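Side-chain contacts in histidine acid phosphatase (Hafnia alvei, PDB 4ARU), which belongs to branch 2 of the histidine phosphatase superfamily, enzymes in which a central mixed sheet is flanked by helices: residues 304-307 and 308-311; 256-259 and 260-264; 386-389 and 390-394. One frame throughout, in Å; residues are numbered along the deposited sequence. Where two conformers were deposited one is given.

Contact 1 of 3, residues 304-307 and 308-311; sequences AGHD and TNIA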
ATOM      1  N   ALA A 304      -2.052   9.366   3.376  1.00  5.30           N
ATOM      2  CA  ALA A 304      -1.886   9.050   1.956  1.00  5.11           C
ATOM      3  C   ALA A 304      -0.419   8.745   1.692  1.00  5.06           C
ATOM      4  O   ALA A 304       0.421   9.625   1.637  1.00  5.17           O
ATOM      5  CB  ALA A 304      -2.352  10.221   1.068  1.00  5.35           C
ATOM      6  N   GLY A 305      -0.168   7.447   1.500  1.00  4.90           N
ATOM      7  CA  GLY A 305       1.171   6.927   1.301  1.00  5.11           C
ATOM      8  C   GLY A 305       1.302   5.991   0.097  1.00  5.11           C
ATOM      9  O   GLY A 305       0.688   6.209  -0.968  1.00  5.36           O
ATOM     10  N   HIS A 306       2.076   4.924   0.298  1.00  5.37           N
ATOM     11  CA  HIS A 306       2.626   4.101  -0.773  1.00  5.57           C
ATOM     12  C   HIS A 306       2.382   2.637  -0.459  1.00  5.56           C
ATOM     13  O   HIS A 306       2.099   2.254   0.704  1.00  5.61           O
ATOM     14  CB  HIS A 306       4.100   4.326  -0.906  1.00  6.14           C
ATOM     15  CG  HIS A 306       4.471   5.776  -1.027  1.00  6.50           C
ATOM     16  ND1 HIS A 306       4.604   6.421  -2.243  1.00  7.26           N
ATOM     17  CD2 HIS A 306       4.664   6.720  -0.077  1.00  7.41           C
ATOM     18  CE1 HIS A 306       4.911   7.679  -2.032  1.00  7.68           C
ATOM     19  NE2 HIS A 306       4.977   7.888  -0.731  1.00  7.66           N
ATOM     20  N   ASP A 307       2.410   1.828  -1.522  1.00  6.12           N
ATOM     21  CA  ASP A 307       2.301   0.382  -1.316  1.00  6.64           C
ATOM     22  C   ASP A 307       3.311  -0.154  -0.322  1.00  6.41           C
ATOM     23  O   ASP A 307       2.963  -1.003   0.525  1.00  6.19           O
ATOM     24  CB  ASP A 307       2.332  -0.413  -2.648  1.00  7.21           C
ATOM     25  CG  ASP A 307       3.433  -0.016  -3.618  1.00  8.73           C
ATOM     26  OD1 ASP A 307       4.497   0.507  -3.228  1.00  9.22           O
ATOM     27  OD2 ASP A 307       3.258  -0.357  -4.844  1.00  9.73           O
ATOM     28  N   THR A 308       4.534   0.334  -0.369  1.00  6.47           N
ATOM     29  CA  THR A 308       5.538  -0.131   0.565  1.00  6.84           C
ATOM     30  C   THR A 308       5.197   0.123   2.029  1.00  6.55           C
ATOM     31  O   THR A 308       5.519  -0.671   2.889  1.00  6.23           O
ATOM     32  CB  THR A 308       6.912   0.453   0.243  1.00  8.07           C
ATOM     33  OG1 THR A 308       6.844   1.872   0.333  1.00  9.08           O
ATOM     34  CG2 THR A 308       7.378   0.091  -1.163  1.00  8.68           C
ATOM     35  N   ASN A 309       4.473   1.210   2.300  1.00  6.25           N
ATOM     36  CA  ASN A 309       4.080   1.561   3.657  1.00  5.92           C
ATOM     37  C   ASN A 309       3.060   0.531   4.181  1.00  5.70           C
ATOM     38  O   ASN A 309       3.147   0.028   5.330  1.00  6.00           O
ATOM     39  CB  ASN A 309       3.452   2.954   3.744  1.00  6.07           C
ATOM     40  CG  ASN A 309       4.344   4.071   3.281  1.00  6.75           C
ATOM     41  OD1 ASN A 309       3.982   4.884   2.441  1.00  7.07           O
ATOM     42  ND2 ASN A 309       5.533   4.153   3.867  1.00  6.87           N
ATOM     43  N   ILE A 310       2.093   0.203   3.347  1.00  5.72           N
ATOM     44  CA  ILE A 310       1.096  -0.795   3.744  1.00  5.95           C
ATOM     45  C   ILE A 310       1.808  -2.137   3.973  1.00  5.92           C
ATOM     46  O   ILE A 310       1.522  -2.861   4.932  1.00  5.87           O
ATOM     47  CB  ILE A 310      -0.050  -0.926   2.688  1.00  6.01           C
ATOM     48  CG1 ILE A 310      -0.907   0.349   2.738  1.00  6.45           C
ATOM     49  CG2 ILE A 310      -0.884  -2.171   2.954  1.00  6.40           C
ATOM     50  CD1 ILE A 310      -1.983   0.415   1.674  1.00  6.92           C
ATOM     51  N   ALA A 311       2.722  -2.491   3.088  1.00  5.52           N
ATOM     52  CA  ALA A 311       3.440  -3.778   3.232  1.00  5.87           C
ATOM     53  C   ALA A 311       4.296  -3.768   4.478  1.00  5.92           C
ATOM     54  O   ALA A 311       4.360  -4.780   5.205  1.00  6.05           O
ATOM     55  CB  ALA A 311       4.262  -4.065   1.990  1.00  6.18           C
TER
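Across the turn from His306 to Asn309, a strand end and a helix start are tied together by an amide side chain, a worked example of how a helix N-terminus is capped. The hydrogen bonds come first. Asn309 OD1 accepts the backbone N-H of His306 at 2.9 Å, a bent bond (134° at the hydrogen). Since His306 is the N-cap residue and Asn309 the third of the helix, this is one half of a capping box. In the helix backbone, Ala311 N gives a well-formed bond to Asp307 O at 3.0 Å. Asn309 N and Ile310 N make only weak bonds to His306 O. Asp307 turns its carboxylate back over the start of the helix: with CG between the backbone N and the carbonyl carbon (chi1 47°), OD1 comes 2.9 Å from Thr308 N in another weak bond.

Packing contacts form the second group. The side chains of His306 and Asn309 run side by side, ring and amide planes 60° apart, and OD1 of Asn309 also lies in the plane of the imidazole at its edge, 3.2 Å from His306 CD2. The CG2 methyl of Thr308 sits 3.6 Å from Asp307 OD1.

Beyond the turn, NE2 of His306 is bonded to Asp90 and ND1 to L(+)-tartaric acid, probably from the crystallisation liquor, which Asp307 OD1 also hydrogen-bonds; ND2 of Asn309 is held by Phe127 O. His306 and Asp307 form the His-Asp sequence pair that marks this branch of the superfamily. One amide, bonded at both ends, thus probably helps to hold the strand-to-helix turn, which is consistent with the imidazole and the carboxylate reaching the same bound molecule.

Contact 2 of 3, residues 256-259 and 260-264; sequences QFDL and MSRTP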
ATOM      1  N   GLN A 256       7.817  -9.949  -4.544  1.00  7.77           N
ATOM      2  CA  GLN A 256       8.807  -8.895  -4.376  1.00  8.71           C
ATOM      3  C   GLN A 256       8.486  -8.058  -3.153  1.00  8.36           C
ATOM      4  O   GLN A 256       9.349  -7.734  -2.357  1.00  8.38           O
ATOM      5  CB  GLN A 256       8.902  -8.077  -5.647  1.00 10.39           C
ATOM      6  CG  GLN A 256       9.995  -7.046  -5.630  1.00 12.30           C
ATOM      7  CD  GLN A 256       9.458  -5.711  -5.444  1.00 15.80           C
ATOM      8  OE1 GLN A 256       8.424  -5.340  -6.040  1.00 19.36           O
ATOM      9  NE2 GLN A 256      10.122  -4.938  -4.610  1.00 18.07           N
ATOM     10  N   PHE A 257       7.208  -7.739  -2.962  1.00  7.91           N
ATOM     11  CA  PHE A 257       6.784  -6.962  -1.808  1.00  8.04           C
ATOM     12  C   PHE A 257       6.930  -7.711  -0.519  1.00  7.89           C
ATOM     13  O   PHE A 257       7.320  -7.109   0.484  1.00  8.04           O
ATOM     14  CB  PHE A 257       5.353  -6.401  -2.029  1.00  8.33           C
ATOM     15  CG  PHE A 257       5.374  -5.054  -2.679  1.00  8.47           C
ATOM     16  CD1 PHE A 257       5.775  -4.917  -4.032  1.00  9.22           C
ATOM     17  CD2 PHE A 257       5.081  -3.930  -1.965  1.00  9.40           C
ATOM     18  CE1 PHE A 257       5.880  -3.694  -4.608  1.00  9.75           C
ATOM     19  CE2 PHE A 257       5.193  -2.699  -2.550  1.00  9.72           C
ATOM     20  CZ  PHE A 257       5.591  -2.580  -3.871  1.00  9.76           C
ATOM     21  N   ASP A 258       6.661  -8.999  -0.505  1.00  7.66           N
ATOM     22  CA  ASP A 258       6.861  -9.793   0.701  1.00  8.29           C
ATOM     23  C   ASP A 258       8.324  -9.717   1.129  1.00  8.48           C
ATOM     24  O   ASP A 258       8.653  -9.506   2.307  1.00  9.14           O
ATOM     25  CB  ASP A 258       6.478 -11.245   0.441  1.00  9.19           C
ATOM     26  CG  ASP A 258       6.556 -12.088   1.698  1.00 10.73           C
ATOM     27  OD1 ASP A 258       5.930 -11.729   2.735  1.00 12.52           O
ATOM     28  OD2 ASP A 258       7.288 -13.086   1.715  1.00 13.18           O
ATOM     29  N   LEU A 259       9.229  -9.834   0.163  1.00  7.97           N
ATOM     30  CA  LEU A 259      10.625  -9.874   0.457  1.00  8.45           C
ATOM     31  C   LEU A 259      11.236  -8.523   0.805  1.00  8.17           C
ATOM     32  O   LEU A 259      12.056  -8.403   1.730  1.00  8.52           O
ATOM     33  CB  LEU A 259      11.397 -10.485  -0.739  1.00  8.59           C
ATOM     34  CG  LEU A 259      11.049 -11.939  -1.046  1.00  9.29           C
ATOM     35  CD1 LEU A 259      11.905 -12.419  -2.230  1.00 10.13           C
ATOM     36  CD2 LEU A 259      11.134 -12.890   0.137  1.00  9.85           C
ATOM     37  N   MET A 260      10.848  -7.500   0.063  0.50  7.69           N
ATOM     38  CA  MET A 260      11.510  -6.203   0.147  0.50  7.85           C
ATOM     39  C   MET A 260      10.783  -5.208   1.050  0.50  8.04           C
ATOM     40  O   MET A 260      11.350  -4.182   1.439  0.50  8.31           O
ATOM     41  CB  MET A 260      11.704  -5.658  -1.271  0.50  7.63           C
ATOM     42  CG  MET A 260      12.495  -6.614  -2.174  0.50  7.67           C
ATOM     43  SD  MET A 260      13.998  -7.352  -1.514  0.50  8.27           S
ATOM     44  CE  MET A 260      14.822  -5.827  -1.089  0.50  9.04           C
ATOM     45  N   SER A 261       9.552  -5.517   1.416  1.00  8.04           N
ATOM     46  CA  SER A 261       8.779  -4.659   2.298  1.00  8.15           C
ATOM     47  C   SER A 261       8.148  -5.337   3.516  1.00  8.08           C
ATOM     48  O   SER A 261       7.983  -4.675   4.557  1.00  7.98           O
ATOM     49  CB  SER A 261       7.708  -3.918   1.511  1.00  8.19           C
ATOM     50  OG  SER A 261       8.354  -3.006   0.596  1.00  8.86           O
ATOM     51  N   ARG A 262       7.793  -6.612   3.445  1.00  7.72           N
ATOM     52  CA  ARG A 262       7.213  -7.289   4.603  1.00  8.12           C
ATOM     53  C   ARG A 262       8.208  -7.907   5.541  1.00  8.64           C
ATOM     54  O   ARG A 262       7.957  -8.018   6.712  1.00  9.56           O
ATOM     55  CB  ARG A 262       6.176  -8.359   4.196  1.00  7.96           C
ATOM     56  CG  ARG A 262       5.005  -7.820   3.402  1.00  8.00           C
ATOM     57  CD  ARG A 262       3.860  -8.836   3.262  1.00  8.10           C
ATOM     58  NE  ARG A 262       3.289  -9.093   4.575  1.00  8.93           N
ATOM     59  CZ  ARG A 262       3.555 -10.136   5.357  1.00  9.53           C
ATOM     60  NH1 ARG A 262       4.383 -11.090   5.008  1.00 10.06           N
ATOM     61  NH2 ARG A 262       3.052 -10.186   6.569  1.00 10.65           N
ATOM     62  N   THR A 263       9.343  -8.319   5.019  1.00  8.41           N
ATOM     63  CA  THR A 263      10.433  -8.841   5.865  1.00  8.84           C
ATOM     64  C   THR A 263      10.591  -8.037   7.159  1.00  9.36           C
ATOM     65  O   THR A 263      10.831  -6.846   7.052  1.00  9.02           O
ATOM     66  CB  THR A 263      11.761  -8.752   5.098  1.00  8.92           C
ATOM     67  OG1 THR A 263      11.698  -9.655   3.997  1.00  8.81           O
ATOM     68  CG2 THR A 263      12.979  -9.082   5.988  1.00  9.69           C
ATOM     69  N   PRO A 264      10.413  -8.639   8.341  1.00  9.91           N
ATOM     70  CA  PRO A 264      10.292  -7.814   9.554  1.00 10.71           C
ATOM     71  C   PRO A 264      11.458  -6.824   9.793  1.00 10.92           C
ATOM     72  O   PRO A 264      11.215  -5.686  10.145  1.00 10.77           O
ATOM     73  CB  PRO A 264      10.135  -8.832  10.667  1.00 11.54           C
ATOM     74  CG  PRO A 264       9.328  -9.903   9.977  1.00 11.05           C
ATOM     75  CD  PRO A 264       9.954 -10.031   8.607  1.00 10.29           C
TER
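The carboxylate of Asp258 and the guanidinium of Arg262 lie nearly in one plane, 5° apart, and meet at the edge of the guanidinium: NH1 reaches OD1 at 2.8 Å, almost along the C-O axis of the acid. This is an i to i+4 salt bridge at the C-terminal end of helix 243-262, where the helix widens into a pi-type turn. Arg262 CD passes 3.6 Å from Asp258 OD1, and a bend at chi3 (66°) beyond it brings the guanidinium round so that NH1 meets the acid. Both groups have second partners: Asp258 OD1 also accepts from Gln149 NE2, and Arg262 NE is hydrogen-bonded to Ser314 OG, so the pair links the helix end to its neighbours. The other flat group, the Phe257 ring, meets the His253 ring outside the contact and packs on Asp307 and Thr308.

The widening is seen at Phe257 O, which accepts from two donors, Ser261 N at 2.9 Å and Arg262 N at 3.0 Å. One residue earlier, Gln256 O still receives Met260 N in the alpha-helical way, and the Gln256 side chain crosses that of Met260 at about a right angle, Gln256 NE2 lying 3.8 Å from Met260 CB, while Gln256 OE1 is hydrogen-bonded to Ser218 OG. Past the last helical residue, the hydroxyl of Thr263 donates to Leu259 O at 2.6 Å, approaching from above the carbonyl plane, 35° out of it.

Contact 3 of 3, residues 386-389 and 390-394; sequences DQTP and DGYCP. With K (potassium ion), chain E.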
ATOM      1  N   ASP A 386      -5.842 -12.916  21.823  1.00 12.40           N
ATOM      2  CA  ASP A 386      -7.169 -12.611  22.401  1.00 12.60           C
ATOM      3  C   ASP A 386      -8.139 -11.973  21.393  1.00 11.76           C
ATOM      4  O   ASP A 386      -9.281 -11.672  21.762  1.00 12.28           O
ATOM      5  CB  ASP A 386      -7.059 -11.850  23.730  1.00 13.75           C
ATOM      6  CG  ASP A 386      -6.038 -10.780  23.709  1.00 13.74           C
ATOM      7  OD1 ASP A 386      -5.600 -10.407  22.595  1.00 15.01           O
ATOM      8  OD2 ASP A 386      -5.666 -10.292  24.788  1.00 14.44           O
ATOM      9  N   GLN A 387      -7.766 -11.892  20.122  1.00 10.71           N
ATOM     10  CA  GLN A 387      -8.629 -11.305  19.083  1.00 10.18           C
ATOM     11  C   GLN A 387      -9.876 -12.175  18.974  1.00 10.25           C
ATOM     12  O   GLN A 387      -9.806 -13.398  19.004  1.00 10.68           O
ATOM     13  CB  GLN A 387      -7.908 -11.266  17.764  1.00  9.95           C
ATOM     14  CG  GLN A 387      -8.607 -10.471  16.667  1.00  9.79           C
ATOM     15  CD  GLN A 387      -7.768 -10.298  15.428  1.00  9.85           C
ATOM     16  OE1 GLN A 387      -6.772 -10.984  15.248  1.00 10.95           O
ATOM     17  NE2 GLN A 387      -8.159  -9.356  14.561  1.00  9.65           N
ATOM     18  N   THR A 388     -11.043 -11.547  18.925  1.00  9.93           N
ATOM     19  CA  THR A 388     -12.284 -12.260  18.935  1.00 10.26           C
ATOM     20  C   THR A 388     -12.527 -12.881  17.557  1.00 10.29           C
ATOM     21  O   THR A 388     -11.916 -12.472  16.588  1.00  9.64           O
ATOM     22  CB  THR A 388     -13.463 -11.329  19.319  1.00 10.24           C
ATOM     23  OG1 THR A 388     -13.639 -10.373  18.268  1.00  9.47           O
ATOM     24  CG2 THR A 388     -13.213 -10.617  20.646  1.00 10.45           C
ATOM     25  N   PRO A 389     -13.434 -13.878  17.504  1.00 11.10           N
ATOM     26  CA  PRO A 389     -13.669 -14.517  16.223  1.00 11.47           C
ATOM     27  C   PRO A 389     -14.179 -13.540  15.201  1.00 11.48           C
ATOM     28  O   PRO A 389     -13.960 -13.755  14.003  1.00 12.25           O
ATOM     29  CB  PRO A 389     -14.760 -15.554  16.533  1.00 12.16           C
ATOM     30  CG  PRO A 389     -14.547 -15.914  17.943  1.00 12.50           C
ATOM     31  CD  PRO A 389     -13.877 -14.719  18.625  1.00 11.94           C
ATOM     32  N   ASP A 390     -14.863 -12.483  15.672  1.00 11.64           N
ATOM     33  CA  ASP A 390     -15.361 -11.432  14.769  1.00 11.35           C
ATOM     34  C   ASP A 390     -14.393 -10.280  14.587  1.00 10.93           C
ATOM     35  O   ASP A 390     -14.719  -9.284  13.912  1.00 11.38           O
ATOM     36  CB  ASP A 390     -16.803 -10.995  15.144  1.00 11.79           C
ATOM     37  CG  ASP A 390     -16.985 -10.611  16.583  1.00 12.27           C
ATOM     38  OD1 ASP A 390     -16.078 -10.735  17.429  1.00 12.06           O
ATOM     39  OD2 ASP A 390     -18.127 -10.222  16.933  1.00 12.94           O
ATOM     40  N   GLY A 391     -13.138 -10.468  15.018  1.00 10.26           N
ATOM     41  CA  GLY A 391     -12.057  -9.649  14.513  1.00  9.43           C
ATOM     42  C   GLY A 391     -11.525  -8.536  15.367  1.00  8.93           C
ATOM     43  O   GLY A 391     -10.649  -7.813  14.955  1.00  8.69           O
ATOM     44  N   TYR A 392     -12.047  -8.419  16.582  1.00  8.82           N
ATOM     45  CA  TYR A 392     -11.687  -7.313  17.473  1.00  8.96           C
ATOM     46  C   TYR A 392     -10.506  -7.669  18.366  1.00  8.96           C
ATOM     47  O   TYR A 392     -10.565  -8.634  19.134  1.00  9.05           O
ATOM     48  CB  TYR A 392     -12.902  -6.882  18.348  1.00  9.54           C
ATOM     49  CG  TYR A 392     -14.078  -6.448  17.494  1.00  9.88           C
ATOM     50  CD1 TYR A 392     -14.135  -5.170  16.955  1.00  9.94           C
ATOM     51  CD2 TYR A 392     -15.097  -7.296  17.223  1.00 10.61           C
ATOM     52  CE1 TYR A 392     -15.192  -4.775  16.165  1.00 10.58           C
ATOM     53  CE2 TYR A 392     -16.190  -6.890  16.453  1.00 11.39           C
ATOM     54  CZ  TYR A 392     -16.186  -5.627  15.916  1.00 11.40           C
ATOM     55  OH  TYR A 392     -17.262  -5.283  15.101  1.00 13.78           O
ATOM     56  N   CYS A 393      -9.442  -6.882  18.277  1.00  8.96           N
ATOM     57  CA  CYS A 393      -8.258  -7.055  19.082  1.00  9.63           C
ATOM     58  C   CYS A 393      -8.314  -6.070  20.244  1.00  9.66           C
ATOM     59  O   CYS A 393      -8.337  -4.878  19.986  1.00  9.33           O
ATOM     60  CB  CYS A 393      -7.028  -6.745  18.205  1.00 10.29           C
ATOM     61  SG  CYS A 393      -5.446  -6.894  19.068  1.00 12.52           S
ATOM     62  N   PRO A 394      -8.284  -6.506  21.508  1.00  9.82           N
ATOM     63  CA  PRO A 394      -8.244  -5.522  22.608  1.00 10.37           C
ATOM     64  C   PRO A 394      -7.139  -4.478  22.402  1.00 10.60           C
ATOM     65  O   PRO A 394      -6.032  -4.824  22.023  1.00 10.37           O
ATOM     66  CB  PRO A 394      -7.921  -6.331  23.855  1.00 10.98           C
ATOM     67  CG  PRO A 394      -8.207  -7.731  23.528  1.00 11.06           C
ATOM     68  CD  PRO A 394      -8.123  -7.891  22.037  1.00 10.30           C
TER
HETATM   69  K     K E1417      -5.539 -13.344  16.166  1.00 11.16           K
HETATM   70  O   HOH W   1      -3.863 -15.369  16.900  1.00 15.75           O
HETATM   71  O   HOH W   2      -7.555 -15.062  16.781  1.00 20.65           O
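Thr388 to Gly391 form a type I beta turn, closed by Gly391 N to Thr388 O at 2.8 Å, and Thr388 N in turn bonds Tyr392 O at 3.0 Å, which with the positive phi of Gly391 gives the pattern of a G1 beta bulge. The Thr388 hydroxyl works inside this turn: placed between the backbone N and the carbonyl carbon (chi1 67°), OG1 donates to Asp390 OD1 at 2.6 Å and accepts from Tyr392 N at 3.0 Å. The carboxylate of Asp386 rests against the Pro394 ring, Asp386 OD1 being 3.6 Å from Pro394 CD, while Asp386 OD2 is held by Thr397.

Gln387, just before the turn, is extended beyond CG. Its NE2 makes a straight bond (175°) to Gly391 O at 3.0 Å, arriving well above that carbonyl's plane, and is also bonded to Leu379 O. The oxygen of the same amide, Gln387 OE1, binds the potassium ion at 2.8 Å, alongside two waters and Asn380, Ile381 and Cys384, the last joined to Cys393 by a disulfide. Two acceptors on NE2, Gly391 O and Leu379 O, probably help fix the amide's rotation with OE1 turned to the metal.

Overall arrangement
Contact 1 is the core site, its centre about 4 Å from the centre of the chain, whereas contact 2 is partly buried and contact 3 lies towards the surface, its centre about 24 Å from the centre of the chain. Contacts 1 and 2 touch directly: helix 307-317 packs on the end of helix 243-262, with Ala311 CB 3.5 Å from Ser261 CB. Contact 3 touches neither, yet shares the mixed sheet with contact 1 through strands 393-394 and 300-305. The chemistry follows place: a cap where strand becomes helix, a salt bridge where a helix ends, and a metal-bound amide in a loop braced by a disulfide.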